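Local coordinates for protein aminotransferase class-III (Ochrobactrum anthropi, PDB 5GHG) that probably transfers amino groups between amines and keto compounds as a pyridoxal-phosphate-dependent omega-transaminase, here holding the cofactor in its aminated form, PMP, at residues G355-K360 with I431-V436; R361-Q366 with G372-V377; L423-P428 with S441-T446. The protein carries 1 engineered substitution. All blocks are in the same frame, centred on the assembly; numbering follows the deposited sequence.

Contact 1 (G355-K360 with I431-V436); sequences GTYMQK and INDQQV
Tyr357 and Met358 of helix 347-363 meet the first turn of helix 433-455 through Asp433 and Val436. The apolar part centres on Val436, whose CG1 stands anti to the backbone N (chi1 166°) and is thereby carried out to the other helix. Val436 CG1 lies 3.6 Å from Tyr357 CD2, meeting the ring obliquely, and it also rests 3.7 Å from Met358 CB. Beyond CB the Met358 chain leads away, to Leu379, Ala381 and Pro427.

The polar side of the contact makes no hydrogen bond between the two segments. The carboxylate of Asp433 lies beside the tyrosine, its plane turned 47° from the ring, with OD1 3.6 Å from Tyr357 CD2; OD1 has its ionic partner in Arg354. Backbone O of Asp433 comes 3.6 Å from Tyr357 CE2, while the phenol OH is hydrogen-bonded to Arg361. With the Tyr357 ring cut back to an alanine, a gap is likely to open beside Val436 CG1, and Arg361 would probably lose its phenol partner.

The start of helix 433-455 is fixed by reciprocal bonds: Gln435 N donates to Asn432 OD1 at 2.9 Å, and Asn432 N to Gln435 OE1 at 3.1 Å. This is a capping box with Asn432 as N-cap, set where the C-terminal helix begins its packing against helix 347-363 in this class-III aminotransferase.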
ATOM      1  N   GLY B 355      -8.122  13.904 -27.093  1.00  6.17           N
ATOM      2  CA  GLY B 355      -9.152  12.900 -26.846  1.00  6.37           C
ATOM      3  C   GLY B 355     -10.251  12.917 -27.891  1.00  6.71           C
ATOM      4  O   GLY B 355     -10.646  11.883 -28.423  1.00  6.78           O
ATOM      5  N   THR B 356     -10.772  14.104 -28.192  1.00  8.13           N
ATOM      6  CA  THR B 356     -11.759  14.224 -29.256  1.00  8.20           C
ATOM      7  C   THR B 356     -11.257  13.557 -30.541  1.00  7.35           C
ATOM      8  O   THR B 356     -11.968  12.772 -31.177  1.00  6.24           O
ATOM      9  CB  THR B 356     -12.081  15.697 -29.517  1.00 10.06           C
ATOM     10  OG1 THR B 356     -12.687  16.243 -28.348  1.00 12.54           O
ATOM     11  CG2 THR B 356     -13.028  15.831 -30.704  1.00 14.53           C
ATOM     12  N   TYR B 357     -10.016  13.833 -30.906  1.00  6.76           N
ATOM     13  CA  TYR B 357      -9.470  13.260 -32.122  1.00  7.27           C
ATOM     14  C   TYR B 357      -9.318  11.741 -32.004  1.00  7.20           C
ATOM     15  O   TYR B 357      -9.687  11.003 -32.923  1.00  5.14           O
ATOM     16  CB  TYR B 357      -8.139  13.944 -32.459  1.00  8.62           C
ATOM     17  CG  TYR B 357      -7.471  13.401 -33.699  1.00 10.63           C
ATOM     18  CD1 TYR B 357      -8.090  13.521 -34.949  1.00 14.50           C
ATOM     19  CD2 TYR B 357      -6.244  12.765 -33.630  1.00 11.64           C
ATOM     20  CE1 TYR B 357      -7.502  13.026 -36.088  1.00 11.46           C
ATOM     21  CE2 TYR B 357      -5.631  12.261 -34.769  1.00 11.32           C
ATOM     22  CZ  TYR B 357      -6.262  12.397 -36.004  1.00 16.00           C
ATOM     23  OH  TYR B 357      -5.668  11.892 -37.137  1.00 19.01           O
ATOM     24  N   MET B 358      -8.792  11.252 -30.868  1.00  5.92           N
ATOM     25  CA  MET B 358      -8.647   9.808 -30.685  1.00  4.28           C
ATOM     26  C   MET B 358      -9.996   9.093 -30.711  1.00  5.54           C
ATOM     27  O   MET B 358     -10.135   8.030 -31.331  1.00  4.13           O
ATOM     28  CB  MET B 358      -7.922   9.502 -29.375  1.00  2.89           C
ATOM     29  CG  MET B 358      -7.686   8.007 -29.091  1.00  4.75           C
ATOM     30  SD  MET B 358      -6.937   7.655 -27.458  1.00  8.33           S
ATOM     31  CE  MET B 358      -8.375   7.820 -26.395  1.00  5.01           C
ATOM     32  N   GLN B 359     -11.000   9.646 -30.024  1.00  4.85           N
ATOM     33  CA  GLN B 359     -12.320   9.021 -30.036  1.00  6.72           C
ATOM     34  C   GLN B 359     -12.863   8.920 -31.455  1.00  7.25           C
ATOM     35  O   GLN B 359     -13.454   7.901 -31.831  1.00  6.14           O
ATOM     36  CB  GLN B 359     -13.304   9.788 -29.158  1.00  5.60           C
ATOM     37  CG  GLN B 359     -12.951   9.880 -27.685  1.00  5.57           C
ATOM     38  CD  GLN B 359     -12.855   8.537 -26.993  1.00  7.04           C
ATOM     39  OE1 GLN B 359     -13.510   7.570 -27.383  1.00  7.44           O
ATOM     40  NE2 GLN B 359     -12.046   8.479 -25.931  1.00  4.69           N
ATOM     41  N   LYS B 360     -12.672   9.971 -32.253  1.00  6.70           N
ATOM     42  CA  LYS B 360     -13.158   9.959 -33.638  1.00  8.18           C
ATOM     43  C   LYS B 360     -12.394   8.946 -34.479  1.00  7.55           C
ATOM     44  O   LYS B 360     -13.003   8.136 -35.192  1.00  6.67           O
ATOM     45  CB  LYS B 360     -13.043  11.360 -34.236  1.00 10.35           C
ATOM     46  CG  LYS B 360     -13.423  11.468 -35.712  1.00 20.50           C
ATOM     47  CD  LYS B 360     -13.007  12.839 -36.268  1.00 25.05           C
ATOM     48  CE  LYS B 360     -13.458  13.029 -37.720  1.00 37.76           C
ATOM     49  NZ  LYS B 360     -14.949  13.131 -37.839  1.00 37.55           N
ATOM     50  N   ILE B 431       0.406  13.611 -25.150  1.00  5.11           N
ATOM     51  CA  ILE B 431       0.424  13.109 -26.526  1.00  4.20           C
ATOM     52  C   ILE B 431      -0.072  14.199 -27.491  1.00  6.01           C
ATOM     53  O   ILE B 431      -0.853  15.078 -27.116  1.00  6.26           O
ATOM     54  CB  ILE B 431      -0.406  11.823 -26.643  1.00  4.07           C
ATOM     55  CG1 ILE B 431      -0.096  11.097 -27.964  1.00  5.24           C
ATOM     56  CG2 ILE B 431      -1.892  12.110 -26.459  1.00  3.20           C
ATOM     57  CD1 ILE B 431      -0.618   9.674 -28.024  1.00  4.63           C
ATOM     58  N   ASN B 432       0.401  14.152 -28.734  1.00  6.36           N
ATOM     59  CA  ASN B 432      -0.078  15.086 -29.758  1.00  8.40           C
ATOM     60  C   ASN B 432      -0.857  14.323 -30.836  1.00  8.05           C
ATOM     61  O   ASN B 432      -0.914  13.091 -30.837  1.00  6.14           O
ATOM     62  CB  ASN B 432       1.079  15.899 -30.358  1.00  8.90           C
ATOM     63  CG  ASN B 432       2.081  15.058 -31.124  1.00  9.85           C
ATOM     64  OD1 ASN B 432       1.711  14.148 -31.843  1.00  8.02           O
ATOM     65  ND2 ASN B 432       3.370  15.379 -30.979  1.00  8.91           N
ATOM     66  N   ASP B 433      -1.478  15.071 -31.752  1.00  6.38           N
ATOM     67  CA  ASP B 433      -2.361  14.453 -32.737  1.00  7.09           C
ATOM     68  C   ASP B 433      -1.602  13.506 -33.666  1.00  7.62           C
ATOM     69  O   ASP B 433      -2.132  12.466 -34.049  1.00  6.87           O
ATOM     70  CB  ASP B 433      -3.114  15.515 -33.557  1.00  8.00           C
ATOM     71  CG  ASP B 433      -4.329  16.085 -32.823  1.00 14.95           C
ATOM     72  OD1 ASP B 433      -4.780  15.496 -31.807  1.00 14.10           O
ATOM     73  OD2 ASP B 433      -4.863  17.120 -33.275  1.00 19.51           O
ATOM     74  N   GLN B 434      -0.372  13.855 -34.053  1.00  8.67           N
ATOM     75  CA  GLN B 434       0.393  12.964 -34.919  1.00 10.41           C
ATOM     76  C   GLN B 434       0.641  11.616 -34.247  1.00  8.04           C
ATOM     77  O   GLN B 434       0.639  10.574 -34.904  1.00  6.27           O
ATOM     78  CB  GLN B 434       1.745  13.598 -35.306  1.00 13.01           C
ATOM     79  CG  GLN B 434       1.661  15.037 -35.798  1.00 22.39           C
ATOM     80  CD  GLN B 434       1.823  16.071 -34.669  1.00 32.25           C
ATOM     81  OE1 GLN B 434       0.831  16.478 -34.020  1.00 22.80           O
ATOM     82  NE2 GLN B 434       3.083  16.525 -34.439  1.00 28.85           N
ATOM     83  N   GLN B 435       0.888  11.631 -32.944  1.00  6.51           N
ATOM     84  CA  GLN B 435       1.126  10.394 -32.206  1.00  5.70           C
ATOM     85  C   GLN B 435      -0.167   9.604 -32.022  1.00  4.57           C
ATOM     86  O   GLN B 435      -0.156   8.372 -32.066  1.00  3.41           O
ATOM     87  CB  GLN B 435       1.781  10.728 -30.868  1.00  5.86           C
ATOM     88  CG  GLN B 435       3.205  11.228 -31.009  1.00  5.04           C
ATOM     89  CD  GLN B 435       3.764  11.876 -29.741  1.00  6.46           C
ATOM     90  OE1 GLN B 435       3.041  12.523 -28.986  1.00  3.90           O
ATOM     91  NE2 GLN B 435       5.060  11.699 -29.508  1.00  5.43           N
ATOM     92  N   VAL B 436      -1.286  10.300 -31.799  1.00  4.18           N
ATOM     93  CA  VAL B 436      -2.569   9.620 -31.760  1.00  4.86           C
ATOM     94  C   VAL B 436      -2.833   8.923 -33.090  1.00  5.64           C
ATOM     95  O   VAL B 436      -3.316   7.787 -33.129  1.00  4.49           O
ATOM     96  CB  VAL B 436      -3.703  10.618 -31.440  1.00  4.34           C
ATOM     97  CG1 VAL B 436      -5.061   9.982 -31.731  1.00  3.92           C
ATOM     98  CG2 VAL B 436      -3.611  11.080 -29.990  1.00  4.51           C
TER

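Contact 2 (R361-Q366 with G372-V377); sequences RLRELQ and GEVRGV
Val374 is the apolar centre of this contact, wedged against Leu362, Arg363 and Gln366. Its two methyls divide the work. Val374 CG1 touches the aliphatic start of Arg363, 3.8 Å from Arg363 CG, and lies 3.9 Å from Leu362 CB; Val374 CG2 sits 3.8 Å from Gln366 CG, where the two side chains cross at about a right angle, and also meets the carbonyl of Leu362.

Arg363 continues past the valine, its chain extended from CG to NE. Its guanidinium has Val374 CG1 over one face, offset toward the rim, and Arg363 NH2 donates to Gly376 O at 3.2 Å. That bond is bent, with an angle of 136° at the hydrogen, and the donor is tilted 24° from the carbonyl plane. Gln366 makes a second polar link through water: Gln366 NE2 donates to a water at 2.9 Å, which accepts from Val374 N as well.

Further out, Gln359 receives Arg363 NH1 and helps set the guanidinium. The type I turn from Arg363 to Gln366 brings Gln366 round to Val374. On the strand, Arg375 NH1 pairs with Glu373 OE1 at 2.7 Å, and the same arginine has Glu384 as a second acidic partner.

Strand 371-377 is an outermost strand of its sheet within the chain; it pairs with strand 380-385, as in the bond of Arg375 with Gly382, and the pairing is interrupted by a classic beta bulge where Gly372 and Glu373 both face Glu384. Leu362 touches Ala381 and Val383 on that neighbouring strand, and Val440 and Leu443 of helix 433-455.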
ATOM      1  N   ARG B 361     -11.058   8.959 -34.402  1.00  5.45           N
ATOM      2  CA  ARG B 361     -10.270   8.001 -35.170  1.00  7.21           C
ATOM      3  C   ARG B 361     -10.606   6.561 -34.802  1.00  7.48           C
ATOM      4  O   ARG B 361     -10.755   5.707 -35.683  1.00  7.16           O
ATOM      5  CB  ARG B 361      -8.766   8.273 -34.989  1.00  7.80           C
ATOM      6  CG  ARG B 361      -8.270   9.488 -35.784  1.00 10.35           C
ATOM      7  CD  ARG B 361      -8.212   9.160 -37.283  1.00 13.03           C
ATOM      8  NE  ARG B 361      -7.455   7.927 -37.525  1.00 15.89           N
ATOM      9  CZ  ARG B 361      -6.157   7.894 -37.761  1.00 20.31           C
ATOM     10  NH1 ARG B 361      -5.479   9.033 -37.820  1.00 24.64           N
ATOM     11  NH2 ARG B 361      -5.530   6.729 -37.955  1.00 17.58           N
ATOM     12  N   LEU B 362     -10.751   6.265 -33.505  1.00  4.23           N
ATOM     13  CA  LEU B 362     -11.069   4.901 -33.116  1.00  6.74           C
ATOM     14  C   LEU B 362     -12.434   4.470 -33.644  1.00  6.57           C
ATOM     15  O   LEU B 362     -12.624   3.315 -34.036  1.00  5.39           O
ATOM     16  CB  LEU B 362     -11.005   4.730 -31.595  1.00  5.77           C
ATOM     17  CG  LEU B 362      -9.619   4.641 -30.953  1.00  7.40           C
ATOM     18  CD1 LEU B 362      -9.736   4.703 -29.433  1.00  8.09           C
ATOM     19  CD2 LEU B 362      -8.872   3.374 -31.372  1.00  6.14           C
ATOM     20  N   ARG B 363     -13.404   5.379 -33.640  1.00  6.03           N
ATOM     21  CA  ARG B 363     -14.733   4.999 -34.097  1.00  7.63           C
ATOM     22  C   ARG B 363     -14.795   4.766 -35.608  1.00  8.86           C
ATOM     23  O   ARG B 363     -15.724   4.115 -36.084  1.00  8.40           O
ATOM     24  CB  ARG B 363     -15.751   6.046 -33.642  1.00  7.57           C
ATOM     25  CG  ARG B 363     -16.141   5.799 -32.168  1.00  7.54           C
ATOM     26  CD  ARG B 363     -16.931   6.930 -31.574  1.00 10.39           C
ATOM     27  NE  ARG B 363     -17.297   6.654 -30.186  1.00  9.76           N
ATOM     28  CZ  ARG B 363     -16.454   6.730 -29.167  1.00 10.44           C
ATOM     29  NH1 ARG B 363     -15.188   7.060 -29.404  1.00  7.16           N
ATOM     30  NH2 ARG B 363     -16.868   6.503 -27.920  1.00  8.98           N
ATOM     31  N   GLU B 364     -13.812   5.250 -36.358  1.00  9.95           N
ATOM     32  CA  GLU B 364     -13.736   4.914 -37.773  1.00 11.14           C
ATOM     33  C   GLU B 364     -13.494   3.426 -38.001  1.00 13.72           C
ATOM     34  O   GLU B 364     -13.675   2.955 -39.125  1.00 12.38           O
ATOM     35  CB  GLU B 364     -12.633   5.738 -38.461  1.00 12.76           C
ATOM     36  CG  GLU B 364     -12.910   7.230 -38.450  1.00 18.47           C
ATOM     37  CD  GLU B 364     -11.717   8.075 -38.895  1.00 26.70           C
ATOM     38  OE1 GLU B 364     -10.657   7.511 -39.216  1.00 25.33           O
ATOM     39  OE2 GLU B 364     -11.843   9.322 -38.915  1.00 30.71           O
ATOM     40  N   LEU B 365     -13.104   2.679 -36.966  1.00 10.09           N
ATOM     41  CA  LEU B 365     -12.899   1.249 -37.073  1.00  8.50           C
ATOM     42  C   LEU B 365     -14.115   0.432 -36.646  1.00  8.98           C
ATOM     43  O   LEU B 365     -14.033  -0.789 -36.628  1.00  7.43           O
ATOM     44  CB  LEU B 365     -11.692   0.815 -36.220  1.00  9.20           C
ATOM     45  CG  LEU B 365     -10.426   1.639 -36.370  1.00 12.44           C
ATOM     46  CD1 LEU B 365      -9.348   1.029 -35.495  1.00  9.38           C
ATOM     47  CD2 LEU B 365      -9.988   1.743 -37.824  1.00 14.34           C
ATOM     48  N   GLN B 366     -15.223   1.090 -36.295  1.00 10.42           N
ATOM     49  CA  GLN B 366     -16.397   0.384 -35.795  1.00 12.69           C
ATOM     50  C   GLN B 366     -16.898  -0.671 -36.775  1.00 13.66           C
ATOM     51  O   GLN B 366     -17.466  -1.679 -36.356  1.00 12.32           O
ATOM     52  CB  GLN B 366     -17.535   1.380 -35.522  1.00 13.73           C
ATOM     53  CG  GLN B 366     -17.372   2.089 -34.207  1.00 19.10           C
ATOM     54  CD  GLN B 366     -18.417   3.160 -34.010  1.00 23.34           C
ATOM     55  OE1 GLN B 366     -18.774   3.887 -34.950  1.00 24.04           O
ATOM     56  NE2 GLN B 366     -18.911   3.265 -32.783  1.00 18.16           N
ATOM     57  N   GLY B 372     -16.360  -5.340 -32.084  1.00  7.40           N
ATOM     58  CA  GLY B 372     -17.714  -5.423 -31.582  1.00  5.32           C
ATOM     59  C   GLY B 372     -18.224  -4.087 -31.086  1.00  7.29           C
ATOM     60  O   GLY B 372     -19.381  -3.731 -31.321  1.00  5.22           O
ATOM     61  N   GLU B 373     -17.369  -3.338 -30.387  1.00  5.58           N
ATOM     62  CA  GLU B 373     -17.747  -2.017 -29.869  1.00  5.36           C
ATOM     63  C   GLU B 373     -16.519  -1.158 -29.703  1.00  5.65           C
ATOM     64  O   GLU B 373     -15.467  -1.633 -29.253  1.00  5.24           O
ATOM     65  CB  GLU B 373     -18.441  -2.142 -28.493  1.00  5.39           C
ATOM     66  CG  GLU B 373     -18.810  -0.787 -27.884  1.00  5.98           C
ATOM     67  CD  GLU B 373     -19.520  -0.901 -26.536  1.00  6.96           C
ATOM     68  OE1 GLU B 373     -19.041  -1.656 -25.658  1.00  8.06           O
ATOM     69  OE2 GLU B 373     -20.560  -0.253 -26.351  1.00 12.15           O
ATOM     70  N   VAL B 374     -16.658   0.121 -30.029  1.00  4.12           N
ATOM     71  CA  VAL B 374     -15.711   1.146 -29.612  1.00  5.69           C
ATOM     72  C   VAL B 374     -16.423   2.008 -28.578  1.00  5.11           C
ATOM     73  O   VAL B 374     -17.528   2.481 -28.827  1.00  4.97           O
ATOM     74  CB  VAL B 374     -15.226   1.986 -30.813  1.00  5.98           C
ATOM     75  CG1 VAL B 374     -14.275   3.081 -30.353  1.00  4.37           C
ATOM     76  CG2 VAL B 374     -14.590   1.076 -31.864  1.00  6.69           C
ATOM     77  N   ARG B 375     -15.800   2.192 -27.415  1.00  3.65           N
ATOM     78  CA  ARG B 375     -16.354   3.026 -26.357  1.00  4.82           C
ATOM     79  C   ARG B 375     -15.244   3.880 -25.744  1.00  6.25           C
ATOM     80  O   ARG B 375     -14.067   3.525 -25.802  1.00  3.94           O
ATOM     81  CB  ARG B 375     -17.031   2.165 -25.281  1.00  6.05           C
ATOM     82  CG  ARG B 375     -16.165   1.031 -24.749  1.00  3.57           C
ATOM     83  CD  ARG B 375     -16.941   0.151 -23.766  1.00  3.84           C
ATOM     84  NE  ARG B 375     -16.072  -0.901 -23.196  1.00  4.28           N
ATOM     85  CZ  ARG B 375     -15.990  -2.143 -23.649  1.00  4.06           C
ATOM     86  NH1 ARG B 375     -16.704  -2.522 -24.709  1.00  4.36           N
ATOM     87  NH2 ARG B 375     -15.168  -3.001 -23.081  1.00  5.07           N
ATOM     88  N   GLY B 376     -15.615   5.015 -25.163  1.00  4.45           N
ATOM     89  CA  GLY B 376     -14.628   5.891 -24.576  1.00  4.07           C
ATOM     90  C   GLY B 376     -15.120   7.323 -24.467  1.00  7.12           C
ATOM     91  O   GLY B 376     -16.083   7.736 -25.110  1.00  5.45           O
ATOM     92  N   VAL B 377     -14.435   8.088 -23.618  1.00  4.96           N
ATOM     93  CA  VAL B 377     -14.648   9.522 -23.473  1.00  6.69           C
ATOM     94  C   VAL B 377     -13.297  10.165 -23.202  1.00  7.26           C
ATOM     95  O   VAL B 377     -12.408   9.539 -22.627  1.00  6.27           O
ATOM     96  CB  VAL B 377     -15.650   9.872 -22.344  1.00  9.07           C
ATOM     97  CG1 VAL B 377     -15.162   9.373 -21.014  1.00  8.67           C
ATOM     98  CG2 VAL B 377     -15.881  11.373 -22.279  1.00 17.52           C
TER
HETATM   99  O   HOH W   1     -19.062   0.826 -31.296  1.00 11.19           O

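Contact 3 (L423-P428 with S441-T446); sequences LAFCPP and SALEAT
Leu443 meets strand 422-425 with both of its methyls, each on a different residue. Leu443 CD1 lies 3.7 Å from Leu423 CD1, a methyl-to-methyl contact, while Leu443 CD2 approaches the outer end of the Phe425 ring, 3.7 Å from CZ and 3.9 Å from CE2. The ring receives CD2 obliquely, and Leu443 CD1 is also within 4.1 Å of Phe425 CZ, so that the leucine fork spans the two strand residues.

The torsions account for this fit. In Leu443, CG is anti to the backbone N (chi1 174°), which sends the fork from the helix toward the sheet. Leu423 and Phe425, two apart on the strand, point their side chains to the same side, and each has its CG beside the backbone N and anti to the carbonyl carbon. With chi1 of -62° and chi2 of -91°, Phe425 presents CZ and CE2 to the helix.

One turn further on, Thr446 is turned back on its own helix: Thr446 OG1 donates to Ala442 O at 2.7 Å. Ala442 O also takes the helical bond from Thr446 N at 2.9 Å, and the two donors arrive from opposite faces of the carbonyl plane. The hydroxyl proton is thus used within the helix, while the side chain touches Val408 and Leu409 of helix 400-411.

Backbone bonds tie Leu423 to Val383 and Phe425 to Ala381 on one flank, and Ala424 to Arg417 on the other. Between the two segments the contact is buried hydrocarbon of Leu423, Phe425 and Leu443; its chemistry is dispersive and non-directional, with no hydrogen bond joining helix to strand here.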
ATOM      1  N   LEU B 423      -9.203  -4.176 -25.979  1.00  3.13           N
ATOM      2  CA  LEU B 423      -7.941  -3.431 -25.977  1.00  4.63           C
ATOM      3  C   LEU B 423      -8.197  -2.010 -25.488  1.00  4.32           C
ATOM      4  O   LEU B 423      -9.081  -1.326 -26.003  1.00  4.84           O
ATOM      5  CB  LEU B 423      -7.340  -3.371 -27.381  1.00  3.60           C
ATOM      6  CG  LEU B 423      -7.029  -4.704 -28.050  1.00  7.35           C
ATOM      7  CD1 LEU B 423      -6.404  -4.451 -29.414  1.00  8.20           C
ATOM      8  CD2 LEU B 423      -6.124  -5.531 -27.171  1.00  7.41           C
ATOM      9  N   ALA B 424      -7.415  -1.565 -24.505  1.00  4.08           N
ATOM     10  CA  ALA B 424      -7.615  -0.231 -23.941  1.00  5.97           C
ATOM     11  C   ALA B 424      -6.567   0.739 -24.462  1.00  7.36           C
ATOM     12  O   ALA B 424      -5.443   0.361 -24.797  1.00  6.51           O
ATOM     13  CB  ALA B 424      -7.569  -0.259 -22.414  1.00  7.33           C
ATOM     14  N   PHE B 425      -6.953   2.005 -24.533  1.00  5.22           N
ATOM     15  CA  PHE B 425      -6.061   3.085 -24.913  1.00  3.69           C
ATOM     16  C   PHE B 425      -6.241   4.207 -23.893  1.00  6.60           C
ATOM     17  O   PHE B 425      -7.364   4.646 -23.636  1.00  6.05           O
ATOM     18  CB  PHE B 425      -6.340   3.535 -26.335  1.00  6.88           C
ATOM     19  CG  PHE B 425      -6.112   2.445 -27.326  1.00  9.42           C
ATOM     20  CD1 PHE B 425      -4.878   2.284 -27.925  1.00  8.80           C
ATOM     21  CD2 PHE B 425      -7.108   1.508 -27.577  1.00  6.80           C
ATOM     22  CE1 PHE B 425      -4.647   1.248 -28.802  1.00 10.75           C
ATOM     23  CE2 PHE B 425      -6.882   0.465 -28.443  1.00  7.82           C
ATOM     24  CZ  PHE B 425      -5.652   0.326 -29.061  1.00 11.40           C
ATOM     25  N   CYS B 426      -5.138   4.626 -23.287  1.00  3.88           N
ATOM     26  CA  CYS B 426      -5.155   5.630 -22.233  1.00  3.56           C
ATOM     27  C   CYS B 426      -3.795   6.320 -22.231  1.00  3.49           C
ATOM     28  O   CYS B 426      -3.007   6.186 -21.287  1.00  2.92           O
ATOM     29  CB  CYS B 426      -5.451   4.963 -20.883  1.00  6.88           C
ATOM     30  SG  CYS B 426      -5.583   6.046 -19.461  1.00  8.89           S
ATOM     31  N   PRO B 427      -3.475   7.038 -23.307  1.00  2.88           N
ATOM     32  CA  PRO B 427      -2.102   7.534 -23.492  1.00  2.91           C
ATOM     33  C   PRO B 427      -1.820   8.757 -22.637  1.00  3.29           C
ATOM     34  O   PRO B 427      -2.745   9.364 -22.075  1.00  2.42           O
ATOM     35  CB  PRO B 427      -2.050   7.859 -24.990  1.00  3.40           C
ATOM     36  CG  PRO B 427      -3.494   8.236 -25.325  1.00  2.94           C
ATOM     37  CD  PRO B 427      -4.320   7.270 -24.490  1.00  2.92           C
ATOM     38  N   PRO B 428      -0.550   9.145 -22.507  1.00  3.02           N
ATOM     39  CA  PRO B 428      -0.209  10.273 -21.644  1.00  3.60           C
ATOM     40  C   PRO B 428      -0.876  11.567 -22.109  1.00  3.45           C
ATOM     41  O   PRO B 428      -1.139  11.764 -23.295  1.00  3.65           O
ATOM     42  CB  PRO B 428       1.312  10.348 -21.728  1.00  3.07           C
ATOM     43  CG  PRO B 428       1.738   8.959 -22.120  1.00  4.98           C
ATOM     44  CD  PRO B 428       0.651   8.473 -23.043  1.00  3.41           C
ATOM     45  N   SER B 441      -3.477   4.046 -36.296  1.00  4.24           N
ATOM     46  CA  SER B 441      -3.097   3.326 -37.504  1.00  6.96           C
ATOM     47  C   SER B 441      -2.453   1.977 -37.174  1.00  5.87           C
ATOM     48  O   SER B 441      -2.629   1.009 -37.922  1.00  6.43           O
ATOM     49  CB  SER B 441      -2.158   4.165 -38.370  1.00  8.29           C
ATOM     50  OG  SER B 441      -2.808   5.336 -38.809  1.00 11.91           O
ATOM     51  N   ALA B 442      -1.716   1.888 -36.073  1.00  3.18           N
ATOM     52  CA  ALA B 442      -1.157   0.597 -35.679  1.00  4.31           C
ATOM     53  C   ALA B 442      -2.261  -0.380 -35.265  1.00  4.83           C
ATOM     54  O   ALA B 442      -2.172  -1.588 -35.529  1.00  4.24           O
ATOM     55  CB  ALA B 442      -0.151   0.760 -34.547  1.00  3.57           C
ATOM     56  N   LEU B 443      -3.298   0.123 -34.600  1.00  3.74           N
ATOM     57  CA  LEU B 443      -4.420  -0.733 -34.266  1.00  3.71           C
ATOM     58  C   LEU B 443      -5.139  -1.215 -35.523  1.00  4.04           C
ATOM     59  O   LEU B 443      -5.475  -2.393 -35.640  1.00  3.92           O
ATOM     60  CB  LEU B 443      -5.387  -0.012 -33.339  1.00  3.47           C
ATOM     61  CG  LEU B 443      -6.675  -0.769 -33.027  1.00  3.41           C
ATOM     62  CD1 LEU B 443      -6.378  -2.097 -32.309  1.00  2.97           C
ATOM     63  CD2 LEU B 443      -7.617   0.108 -32.228  1.00  4.25           C
ATOM     64  N   GLU B 444      -5.394  -0.310 -36.466  1.00  5.43           N
ATOM     65  CA  GLU B 444      -6.077  -0.715 -37.690  1.00  6.00           C
ATOM     66  C   GLU B 444      -5.310  -1.816 -38.418  1.00  6.07           C
ATOM     67  O   GLU B 444      -5.893  -2.827 -38.828  1.00  5.79           O
ATOM     68  CB  GLU B 444      -6.279   0.485 -38.612  1.00  8.22           C
ATOM     69  CG  GLU B 444      -6.881   0.084 -39.946  1.00 13.14           C
ATOM     70  CD  GLU B 444      -7.246   1.283 -40.808  1.00 23.25           C
ATOM     71  OE1 GLU B 444      -6.730   2.391 -40.559  1.00 20.06           O
ATOM     72  OE2 GLU B 444      -8.068   1.103 -41.723  1.00 27.23           O
ATOM     73  N   ALA B 445      -3.996  -1.625 -38.590  1.00  6.67           N
ATOM     74  CA  ALA B 445      -3.182  -2.639 -39.257  1.00  8.42           C
ATOM     75  C   ALA B 445      -3.152  -3.938 -38.451  1.00  6.06           C
ATOM     76  O   ALA B 445      -3.144  -5.033 -39.019  1.00  7.37           O
ATOM     77  CB  ALA B 445      -1.767  -2.107 -39.482  1.00  7.21           C
ATOM     78  N   THR B 446      -3.118  -3.823 -37.125  1.00  5.51           N
ATOM     79  CA  THR B 446      -3.184  -4.994 -36.254  1.00  4.67           C
ATOM     80  C   THR B 446      -4.459  -5.795 -36.500  1.00  5.80           C
ATOM     81  O   THR B 446      -4.425  -7.023 -36.615  1.00  6.08           O
ATOM     82  CB  THR B 446      -3.133  -4.570 -34.783  1.00  4.61           C
ATOM     83  OG1 THR B 446      -1.828  -4.076 -34.472  1.00  4.47           O
ATOM     84  CG2 THR B 446      -3.437  -5.745 -33.897  1.00  5.58           C
TER

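Overall arrangement
Contact 1 joins two helices, and contacts 2 and 3 lay those helices on one sheet. Contacts 1 and 2 use successive parts of helix 347-363, and contacts 1 and 3 share helix 433-455; contacts 2 and 3 reach the sheet at an outermost strand and at an inner one. Contact 3 is buried and wholly apolar, whereas contacts 1 and 2 are partly buried and mix a valine core with polar groups, a carboxylate beside a tyrosine ring in the first and an arginine and a water in the second. Their centres are 11 to 13 Å apart. Leu362 and Leu365 pack on Leu443, joining contact 2 to contact 3, and Met358 SD of contact 1 meets Pro427 CD at 4.0 Å.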